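PDB 4ZQG: 1-deoxy-D-xylulose 5-phosphate reductoisomerase from Moraxella catarrhalis, which catalyses the NAD(P)H-dependent rearrangement and reduction of 1-deoxy-D-xylulose 5-phosphate to 2-C-methyl-D-erythritol 4-phosphate, and is bound here by the inhibitor fosmidomycin. Local coordinates for residues L9-A14 against S21-I26; R34-T39 against E96-V101. One frame throughout, in Å; residues are numbered along the deposited sequence.

In the fold
Contacts 1 and 2 share one parallel sheet, in the family's Rossmann-like nucleotide-binding region. Strand 7-12 is the common reference: contact 1 packs it against helix 17-26, whereas contact 2 spans it, joining its two neighbours, strand 33-39 and the loop leading into strand 100-103. Contact 1 is fully buried and made of aliphatic tips, close to NAD at its glycine-bearing end. Contact 2 is only partly buried: R34 lies at its more open margin, while the buried H36 combines polar bonds with packing on alanine and valine. The two meet directly: L9 N lies 2.8 Å from R34 O, and A10 CB rests 3.8 Å from V98 CG1.

Contact 1 (L9-A14 against S21-I26); sequences LAILGA and STLAII. With NAD (nicotinamide-adenine-dinucleotide), chain C.
Where A14 meets L23, the one flat group in the contact between the two segments is the A14 carbonyl; no ring takes part, and L23 CD1 lies 3.8 Å from A14 O. All else is aliphatic. The other methyl of the same leucine, CD2, meets I11 CD1 at 3.6 Å, the two side chains passing each other at a slant, so that L23 straddles the end of the strand and the turn after it. I11 stretches out, with chi2 at 172°, and its CD1 also meets T22 CG2 end to end at 3.9 Å. T22 suits a helix face of this kind: its OG1 is hydrogen-bonded to I18 O one turn earlier, and its methyl is turned to the strand. One helical turn further on, L9 CD2 and I26 CD1 meet tip to tip at 3.5 Å, both side chains also lying on Y33. Branched aliphatic residues thus fill the gap between strand and helix, whose axes run nearly antiparallel (154°) and come within 10.9 Å. At the cofactor end the chain leaves the strand in a type II turn from I11 to A14. Glycine suits position 13, where phi is 93°: a CB would jam against L12 O and be crowded by C4B of the NAD ribose. G13 O lies 3.2 Å from NAD O3B. NAD is hydrogen-bonded to S17 N and I18 N at the start of the helix. Strand, glycine-rich turn and helix beginning beside the cofactor are the hallmark of the first beta-alpha-beta unit of a Rossmann fold.

Contact 2 (R34-T39 against E96-V101); sequences RIHALT and EAVDTV
The H36 side chain crosses that of V98 at about a right angle, and its ring meets the valine obliquely: CD2 lies 3.3 Å from V98 CG2, a close fit. A97 CB comes from the same side of the ring plane, 3.7 Å from H36 CE1 and again oblique. With CG anti to the backbone N (chi1 177°), the imidazole extends from strand 33-39 to these two side chains, small and apolar enough to let it come close. The backbones of H36 and A37 both hydrogen-bond to L9 of the adjacent strand, and the helix-like psi of H36 (-32°) is that of the first residue of a classic beta bulge. The ring touches S8 of strand 7-12 and reaches on to the loop that enters strand 100-103, on one face of the Rossmann-like parallel sheet. R34, at the partly exposed margin where a charged end suits, bends at chi3 to bring its guanidinium edge round to the histidine; NH1 and NH2 each donate a weak bond to ND1, at 3.4 Å in the guanidinium plane. The other ring nitrogen, NE2, is hydrogen-bonded to D95 OD2, consistent with histidine donating there while accepting at ND1. The bond to D95, helped by the two weak ones from R34, probably limits how far the ring can turn. A97 O, 3.4 Å from R34 NH2 at a poor angle, is hydrogen-bonded to S8 OG instead.

Contact 1 (L9-A14 against S21-I26)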
ATOM      1  N   LEU A   9      15.008 -13.829 -21.655  1.00 58.12           N
ATOM      2  CA  LEU A   9      13.547 -13.725 -21.739  1.00 56.70           C
ATOM      3  C   LEU A   9      12.919 -14.438 -22.930  1.00 55.36           C
ATOM      4  O   LEU A   9      13.374 -14.283 -24.035  1.00 53.49           O
ATOM      5  CB  LEU A   9      13.163 -12.270 -21.913  1.00 57.50           C
ATOM      6  CG  LEU A   9      12.813 -11.463 -20.695  1.00 59.33           C
ATOM      7  CD1 LEU A   9      13.747 -11.746 -19.520  1.00 62.09           C
ATOM      8  CD2 LEU A   9      12.839 -10.001 -21.080  1.00 59.05           C
ATOM      9  N   ALA A  10      11.829 -15.163 -22.699  1.00 54.22           N
ATOM     10  CA  ALA A  10      10.935 -15.578 -23.769  1.00 53.07           C
ATOM     11  C   ALA A  10       9.669 -14.804 -23.582  1.00 52.07           C
ATOM     12  O   ALA A  10       9.095 -14.848 -22.503  1.00 51.71           O
ATOM     13  CB  ALA A  10      10.640 -17.058 -23.678  1.00 53.20           C
ATOM     14  N   ILE A  11       9.223 -14.105 -24.615  1.00 51.70           N
ATOM     15  CA  ILE A  11       7.963 -13.361 -24.550  1.00 51.37           C
ATOM     16  C   ILE A  11       6.909 -14.010 -25.433  1.00 51.22           C
ATOM     17  O   ILE A  11       6.889 -13.840 -26.640  1.00 50.08           O
ATOM     18  CB  ILE A  11       8.153 -11.901 -24.947  1.00 51.54           C
ATOM     19  CG1 ILE A  11       9.199 -11.263 -24.038  1.00 52.06           C
ATOM     20  CG2 ILE A  11       6.833 -11.171 -24.863  1.00 50.65           C
ATOM     21  CD1 ILE A  11       9.596  -9.883 -24.476  1.00 52.94           C
ATOM     22  N   LEU A  12       6.041 -14.788 -24.806  1.00 51.11           N
ATOM     23  CA  LEU A  12       5.026 -15.485 -25.524  1.00 50.99           C
ATOM     24  C   LEU A  12       3.897 -14.517 -25.693  1.00 50.50           C
ATOM     25  O   LEU A  12       3.318 -14.080 -24.720  1.00 51.38           O
ATOM     26  CB  LEU A  12       4.581 -16.705 -24.735  1.00 51.66           C
ATOM     27  CG  LEU A  12       5.601 -17.790 -24.450  1.00 52.76           C
ATOM     28  CD1 LEU A  12       4.879 -19.121 -24.355  1.00 54.11           C
ATOM     29  CD2 LEU A  12       6.593 -17.942 -25.562  1.00 53.95           C
ATOM     30  N   GLY A  13       3.561 -14.184 -26.926  1.00 50.73           N
ATOM     31  CA  GLY A  13       2.495 -13.204 -27.194  1.00 50.62           C
ATOM     32  C   GLY A  13       3.089 -11.819 -27.338  1.00 50.50           C
ATOM     33  O   GLY A  13       2.468 -10.844 -26.979  1.00 50.75           O
ATOM     34  N   ALA A  14       4.280 -11.742 -27.934  1.00 51.01           N
ATOM     35  CA  ALA A  14       5.065 -10.490 -28.052  1.00 50.45           C
ATOM     36  C   ALA A  14       4.489  -9.387 -28.907  1.00 49.71           C
ATOM     37  O   ALA A  14       4.969  -8.270 -28.825  1.00 49.98           O
ATOM     38  CB  ALA A  14       6.473 -10.792 -28.549  1.00 50.20           C
ATOM     39  N   SER A  21       4.112  -3.352 -24.254  1.00 50.57           N
ATOM     40  CA  SER A  21       4.554  -2.716 -23.029  1.00 49.90           C
ATOM     41  C   SER A  21       5.808  -3.337 -22.490  1.00 49.54           C
ATOM     42  O   SER A  21       6.667  -2.626 -21.988  1.00 49.28           O
ATOM     43  CB  SER A  21       3.496  -2.788 -21.946  1.00 50.80           C
ATOM     44  OG  SER A  21       2.377  -1.991 -22.270  1.00 51.33           O
ATOM     45  N   THR A  22       5.901  -4.671 -22.569  1.00 48.96           N
ATOM     46  CA  THR A  22       7.089  -5.405 -22.105  1.00 47.92           C
ATOM     47  C   THR A  22       8.274  -4.901 -22.891  1.00 48.14           C
ATOM     48  O   THR A  22       9.294  -4.469 -22.341  1.00 48.34           O
ATOM     49  CB  THR A  22       6.881  -6.912 -22.293  1.00 47.73           C
ATOM     50  OG1 THR A  22       5.647  -7.287 -21.671  1.00 47.88           O
ATOM     51  CG2 THR A  22       7.972  -7.719 -21.700  1.00 47.75           C
ATOM     52  N   LEU A  23       8.123  -4.899 -24.194  1.00 48.11           N
ATOM     53  CA  LEU A  23       9.239  -4.517 -25.052  1.00 49.16           C
ATOM     54  C   LEU A  23       9.602  -3.094 -24.817  1.00 49.51           C
ATOM     55  O   LEU A  23      10.786  -2.742 -24.894  1.00 50.84           O
ATOM     56  CB  LEU A  23       8.950  -4.805 -26.554  1.00 49.08           C
ATOM     57  CG  LEU A  23       8.907  -6.328 -26.796  1.00 48.68           C
ATOM     58  CD1 LEU A  23       8.410  -6.753 -28.159  1.00 48.83           C
ATOM     59  CD2 LEU A  23      10.257  -6.925 -26.473  1.00 48.75           C
ATOM     60  N   ALA A  24       8.614  -2.256 -24.493  1.00 49.68           N
ATOM     61  CA  ALA A  24       8.925  -0.827 -24.265  1.00 49.51           C
ATOM     62  C   ALA A  24       9.846  -0.660 -23.076  1.00 50.61           C
ATOM     63  O   ALA A  24      10.699   0.234 -23.064  1.00 53.15           O
ATOM     64  CB  ALA A  24       7.675   0.005 -24.155  1.00 48.58           C
ATOM     65  N   ILE A  25       9.736  -1.579 -22.116  1.00 50.84           N
ATOM     66  CA  ILE A  25      10.607  -1.598 -20.980  1.00 50.66           C
ATOM     67  C   ILE A  25      11.980  -2.152 -21.351  1.00 50.41           C
ATOM     68  O   ILE A  25      12.986  -1.604 -20.947  1.00 49.80           O
ATOM     69  CB  ILE A  25       9.981  -2.431 -19.855  1.00 51.88           C
ATOM     70  CG1 ILE A  25       8.700  -1.762 -19.319  1.00 52.22           C
ATOM     71  CG2 ILE A  25      10.974  -2.633 -18.715  1.00 52.67           C
ATOM     72  CD1 ILE A  25       7.835  -2.688 -18.444  1.00 51.56           C
ATOM     73  N   ILE A  26      12.029  -3.238 -22.122  1.00 51.04           N
ATOM     74  CA  ILE A  26      13.308  -3.795 -22.571  1.00 51.48           C
ATOM     75  C   ILE A  26      14.174  -2.730 -23.287  1.00 51.69           C
ATOM     76  O   ILE A  26      15.392  -2.656 -23.073  1.00 51.48           O
ATOM     77  CB  ILE A  26      13.135  -4.964 -23.535  1.00 52.99           C
ATOM     78  CG1 ILE A  26      12.274  -6.092 -22.956  1.00 53.14           C
ATOM     79  CG2 ILE A  26      14.500  -5.496 -23.909  1.00 54.91           C
ATOM     80  CD1 ILE A  26      12.705  -6.511 -21.599  1.00 53.57           C
TER
HETATM   81  PA  NAD C 501      -3.786  -9.201 -27.446  1.00 62.32           P
HETATM   82  O1A NAD C 501      -5.051  -9.693 -28.062  1.00 61.38           O
HETATM   83  O2A NAD C 501      -3.354  -7.756 -27.590  1.00 63.15           O
HETATM   84  O5B NAD C 501      -2.530 -10.156 -27.801  1.00 62.55           O
HETATM   85  C5B NAD C 501      -2.534 -11.564 -27.638  1.00 63.69           C
HETATM   86  C4B NAD C 501      -1.180 -12.171 -28.042  1.00 65.55           C
HETATM   87  O4B NAD C 501      -1.339 -13.602 -28.039  1.00 65.62           O
HETATM   88  C3B NAD C 501      -0.710 -11.761 -29.444  1.00 66.06           C
HETATM   89  O3B NAD C 501       0.710 -11.601 -29.511  1.00 65.19           O
HETATM   90  C2B NAD C 501      -1.146 -12.933 -30.310  1.00 66.67           C
HETATM   91  O2B NAD C 501      -0.234 -13.226 -31.367  1.00 67.18           O
HETATM   92  C1B NAD C 501      -1.210 -14.123 -29.360  1.00 67.13           C
HETATM   93  N9A NAD C 501      -2.330 -15.045 -29.712  1.00 68.81           N
HETATM   94  C8A NAD C 501      -3.607 -14.685 -29.934  1.00 69.50           C
HETATM   95  N7A NAD C 501      -4.374 -15.757 -30.245  1.00 69.07           N
HETATM   96  C5A NAD C 501      -3.589 -16.833 -30.231  1.00 68.03           C
HETATM   97  C6A NAD C 501      -3.819 -18.272 -30.494  1.00 68.92           C
HETATM   98  N6A NAD C 501      -5.071 -18.729 -30.818  1.00 70.26           N
HETATM   99  N1A NAD C 501      -2.731 -19.062 -30.389  1.00 66.69           N
HETATM  100  C2A NAD C 501      -1.490 -18.578 -30.088  1.00 67.37           C
HETATM  101  N3A NAD C 501      -1.205 -17.278 -29.846  1.00 66.48           N
HETATM  102  C4A NAD C 501      -2.224 -16.373 -29.898  1.00 68.19           C
HETATM  103  O3  NAD C 501      -3.914  -9.567 -25.875  1.00 64.62           O
HETATM  104  PN  NAD C 501      -3.580  -8.670 -24.579  1.00 60.55           P
HETATM  105  O1N NAD C 501      -4.713  -7.670 -24.486  1.00 60.38           O
HETATM  106  O2N NAD C 501      -2.112  -8.319 -24.618  1.00 58.61           O
HETATM  107  O5D NAD C 501      -3.816  -9.824 -23.486  1.00 64.61           O
HETATM  108  C5D NAD C 501      -2.809 -10.791 -23.181  1.00 65.61           C
HETATM  109  C4D NAD C 501      -3.147 -11.508 -21.872  1.00 67.38           C
HETATM  110  O4D NAD C 501      -2.826 -10.710 -20.729  1.00 69.58           O
HETATM  111  C3D NAD C 501      -4.634 -11.804 -21.793  1.00 67.52           C
HETATM  112  O3D NAD C 501      -4.777 -13.055 -21.129  1.00 65.20           O
HETATM  113  C2D NAD C 501      -5.205 -10.654 -20.993  1.00 68.55           C
HETATM  114  O2D NAD C 501      -6.443 -11.017 -20.365  1.00 68.81           O
HETATM  115  C1D NAD C 501      -4.042 -10.346 -20.042  1.00 69.61           C
HETATM  116  N1N NAD C 501      -4.014  -8.935 -19.628  1.00 70.35           N
HETATM  117  C2N NAD C 501      -3.853  -7.941 -20.536  1.00 69.89           C
HETATM  118  C3N NAD C 501      -3.860  -6.588 -20.138  1.00 69.06           C
HETATM  119  C7N NAD C 501      -3.659  -5.454 -21.111  1.00 67.87           C
HETATM  120  O7N NAD C 501      -3.385  -4.342 -20.696  1.00 65.08           O
HETATM  121  N7N NAD C 501      -3.762  -5.667 -22.422  1.00 69.96           N
HETATM  122  C4N NAD C 501      -4.028  -6.293 -18.795  1.00 64.65           C
HETATM  123  C5N NAD C 501      -4.170  -7.328 -17.905  1.00 64.77           C
HETATM  124  C6N NAD C 501      -4.167  -8.647 -18.325  1.00 66.65           C

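Contact 2 (R34-T39 against E96-V101)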
ATOM      1  N   ARG A  34      18.118 -10.079 -22.008  1.00 66.56           N
ATOM      2  CA  ARG A  34      18.438 -10.633 -23.314  1.00 66.72           C
ATOM      3  C   ARG A  34      17.166 -11.286 -23.856  1.00 64.49           C
ATOM      4  O   ARG A  34      16.588 -12.124 -23.182  1.00 65.84           O
ATOM      5  CB  ARG A  34      19.562 -11.699 -23.175  1.00 68.26           C
ATOM      6  CG  ARG A  34      19.823 -12.516 -24.438  1.00 70.81           C
ATOM      7  CD  ARG A  34      21.010 -13.485 -24.356  1.00 72.43           C
ATOM      8  NE  ARG A  34      20.634 -14.790 -23.805  1.00 73.07           N
ATOM      9  CZ  ARG A  34      19.955 -15.733 -24.455  1.00 71.78           C
ATOM     10  NH1 ARG A  34      19.544 -15.550 -25.715  1.00 71.42           N
ATOM     11  NH2 ARG A  34      19.676 -16.869 -23.826  1.00 72.68           N
ATOM     12  N   ILE A  35      16.745 -10.947 -25.070  1.00 61.40           N
ATOM     13  CA  ILE A  35      15.586 -11.608 -25.669  1.00 59.04           C
ATOM     14  C   ILE A  35      15.984 -12.923 -26.320  1.00 58.37           C
ATOM     15  O   ILE A  35      16.664 -12.944 -27.287  1.00 59.88           O
ATOM     16  CB  ILE A  35      14.930 -10.777 -26.761  1.00 58.39           C
ATOM     17  CG1 ILE A  35      14.610  -9.360 -26.293  1.00 58.16           C
ATOM     18  CG2 ILE A  35      13.689 -11.481 -27.254  1.00 58.88           C
ATOM     19  CD1 ILE A  35      13.934  -9.263 -24.972  1.00 58.55           C
ATOM     20  N   HIS A  36      15.543 -14.035 -25.790  1.00 57.21           N
ATOM     21  CA  HIS A  36      15.832 -15.300 -26.389  1.00 56.55           C
ATOM     22  C   HIS A  36      14.736 -15.688 -27.357  1.00 55.83           C
ATOM     23  O   HIS A  36      15.023 -16.340 -28.343  1.00 56.67           O
ATOM     24  CB  HIS A  36      15.960 -16.328 -25.301  1.00 57.19           C
ATOM     25  CG  HIS A  36      16.186 -17.708 -25.799  1.00 58.52           C
ATOM     26  ND1 HIS A  36      17.442 -18.193 -26.089  1.00 60.35           N
ATOM     27  CD2 HIS A  36      15.319 -18.721 -26.029  1.00 58.12           C
ATOM     28  CE1 HIS A  36      17.333 -19.445 -26.494  1.00 60.79           C
ATOM     29  NE2 HIS A  36      16.060 -19.796 -26.437  1.00 59.34           N
ATOM     30  N   ALA A  37      13.483 -15.308 -27.105  1.00 53.89           N
ATOM     31  CA  ALA A  37      12.409 -15.692 -28.013  1.00 53.39           C
ATOM     32  C   ALA A  37      11.236 -14.758 -27.987  1.00 52.59           C
ATOM     33  O   ALA A  37      11.030 -14.089 -27.031  1.00 51.52           O
ATOM     34  CB  ALA A  37      11.945 -17.093 -27.721  1.00 53.70           C
ATOM     35  N   LEU A  38      10.491 -14.711 -29.088  1.00 53.36           N
ATOM     36  CA  LEU A  38       9.311 -13.852 -29.243  1.00 52.47           C
ATOM     37  C   LEU A  38       8.314 -14.656 -30.040  1.00 52.40           C
ATOM     38  O   LEU A  38       8.728 -15.412 -30.872  1.00 53.51           O
ATOM     39  CB  LEU A  38       9.652 -12.599 -30.045  1.00 52.61           C
ATOM     40  CG  LEU A  38      10.765 -11.713 -29.519  1.00 52.77           C
ATOM     41  CD1 LEU A  38      11.105 -10.660 -30.550  1.00 53.59           C
ATOM     42  CD2 LEU A  38      10.328 -11.018 -28.254  1.00 52.38           C
ATOM     43  N   THR A  39       7.025 -14.525 -29.780  1.00 52.01           N
ATOM     44  CA  THR A  39       6.034 -15.282 -30.505  1.00 53.14           C
ATOM     45  C   THR A  39       4.866 -14.437 -30.869  1.00 54.27           C
ATOM     46  O   THR A  39       4.528 -13.508 -30.149  1.00 53.82           O
ATOM     47  CB  THR A  39       5.456 -16.445 -29.694  1.00 54.23           C
ATOM     48  OG1 THR A  39       4.343 -16.019 -28.877  1.00 52.71           O
ATOM     49  CG2 THR A  39       6.548 -17.153 -28.873  1.00 54.60           C
ATOM     50  N   GLU A  96      16.013 -24.751 -22.273  1.00 65.79           N
ATOM     51  CA  GLU A  96      17.050 -24.777 -21.235  1.00 66.66           C
ATOM     52  C   GLU A  96      17.716 -23.410 -21.126  1.00 65.33           C
ATOM     53  O   GLU A  96      18.164 -23.034 -20.078  1.00 63.85           O
ATOM     54  CB  GLU A  96      18.054 -25.907 -21.509  1.00 69.67           C
ATOM     55  CG  GLU A  96      19.254 -26.004 -20.571  1.00 71.55           C
ATOM     56  N   ALA A  97      17.721 -22.646 -22.207  1.00 65.12           N
ATOM     57  CA  ALA A  97      18.418 -21.358 -22.243  1.00 65.66           C
ATOM     58  C   ALA A  97      17.600 -20.153 -21.821  1.00 63.53           C
ATOM     59  O   ALA A  97      18.137 -19.048 -21.783  1.00 61.87           O
ATOM     60  CB  ALA A  97      18.962 -21.117 -23.656  1.00 66.70           C
ATOM     61  N   VAL A  98      16.313 -20.366 -21.548  1.00 63.09           N
ATOM     62  CA  VAL A  98      15.392 -19.304 -21.132  1.00 62.13           C
ATOM     63  C   VAL A  98      15.305 -19.228 -19.611  1.00 63.58           C
ATOM     64  O   VAL A  98      15.004 -20.219 -18.957  1.00 65.07           O
ATOM     65  CB  VAL A  98      13.981 -19.614 -21.648  1.00 61.01           C
ATOM     66  CG1 VAL A  98      12.967 -18.656 -21.094  1.00 60.54           C
ATOM     67  CG2 VAL A  98      13.932 -19.531 -23.137  1.00 61.86           C
ATOM     68  N   ASP A  99      15.519 -18.050 -19.038  1.00 64.25           N
ATOM     69  CA  ASP A  99      15.290 -17.844 -17.608  1.00 62.47           C
ATOM     70  C   ASP A  99      13.828 -17.496 -17.339  1.00 60.85           C
ATOM     71  O   ASP A  99      13.221 -18.043 -16.434  1.00 64.61           O
ATOM     72  CB  ASP A  99      16.145 -16.694 -17.041  1.00 63.37           C
ATOM     73  CG  ASP A  99      17.643 -16.966 -17.090  1.00 65.80           C
ATOM     74  OD1 ASP A  99      18.399 -15.999 -17.274  1.00 68.28           O
ATOM     75  OD2 ASP A  99      18.087 -18.120 -16.946  1.00 67.53           O
ATOM     76  N   THR A 100      13.267 -16.568 -18.094  1.00 58.16           N
ATOM     77  CA  THR A 100      12.002 -15.972 -17.726  1.00 56.30           C
ATOM     78  C   THR A 100      11.006 -16.001 -18.848  1.00 54.05           C
ATOM     79  O   THR A 100      11.350 -15.711 -19.948  1.00 54.16           O
ATOM     80  CB  THR A 100      12.214 -14.535 -17.224  1.00 57.15           C
ATOM     81  OG1 THR A 100      13.068 -14.582 -16.073  1.00 58.69           O
ATOM     82  CG2 THR A 100      10.876 -13.874 -16.795  1.00 56.41           C
ATOM     83  N   VAL A 101       9.761 -16.371 -18.564  1.00 52.67           N
ATOM     84  CA  VAL A 101       8.746 -16.425 -19.579  1.00 51.33           C
ATOM     85  C   VAL A 101       7.685 -15.448 -19.203  1.00 51.13           C
ATOM     86  O   VAL A 101       7.185 -15.473 -18.082  1.00 52.07           O
ATOM     87  CB  VAL A 101       8.083 -17.784 -19.683  1.00 51.48           C
ATOM     88  CG1 VAL A 101       6.957 -17.726 -20.689  1.00 51.35           C
ATOM     89  CG2 VAL A 101       9.084 -18.835 -20.113  1.00 52.89           C
TER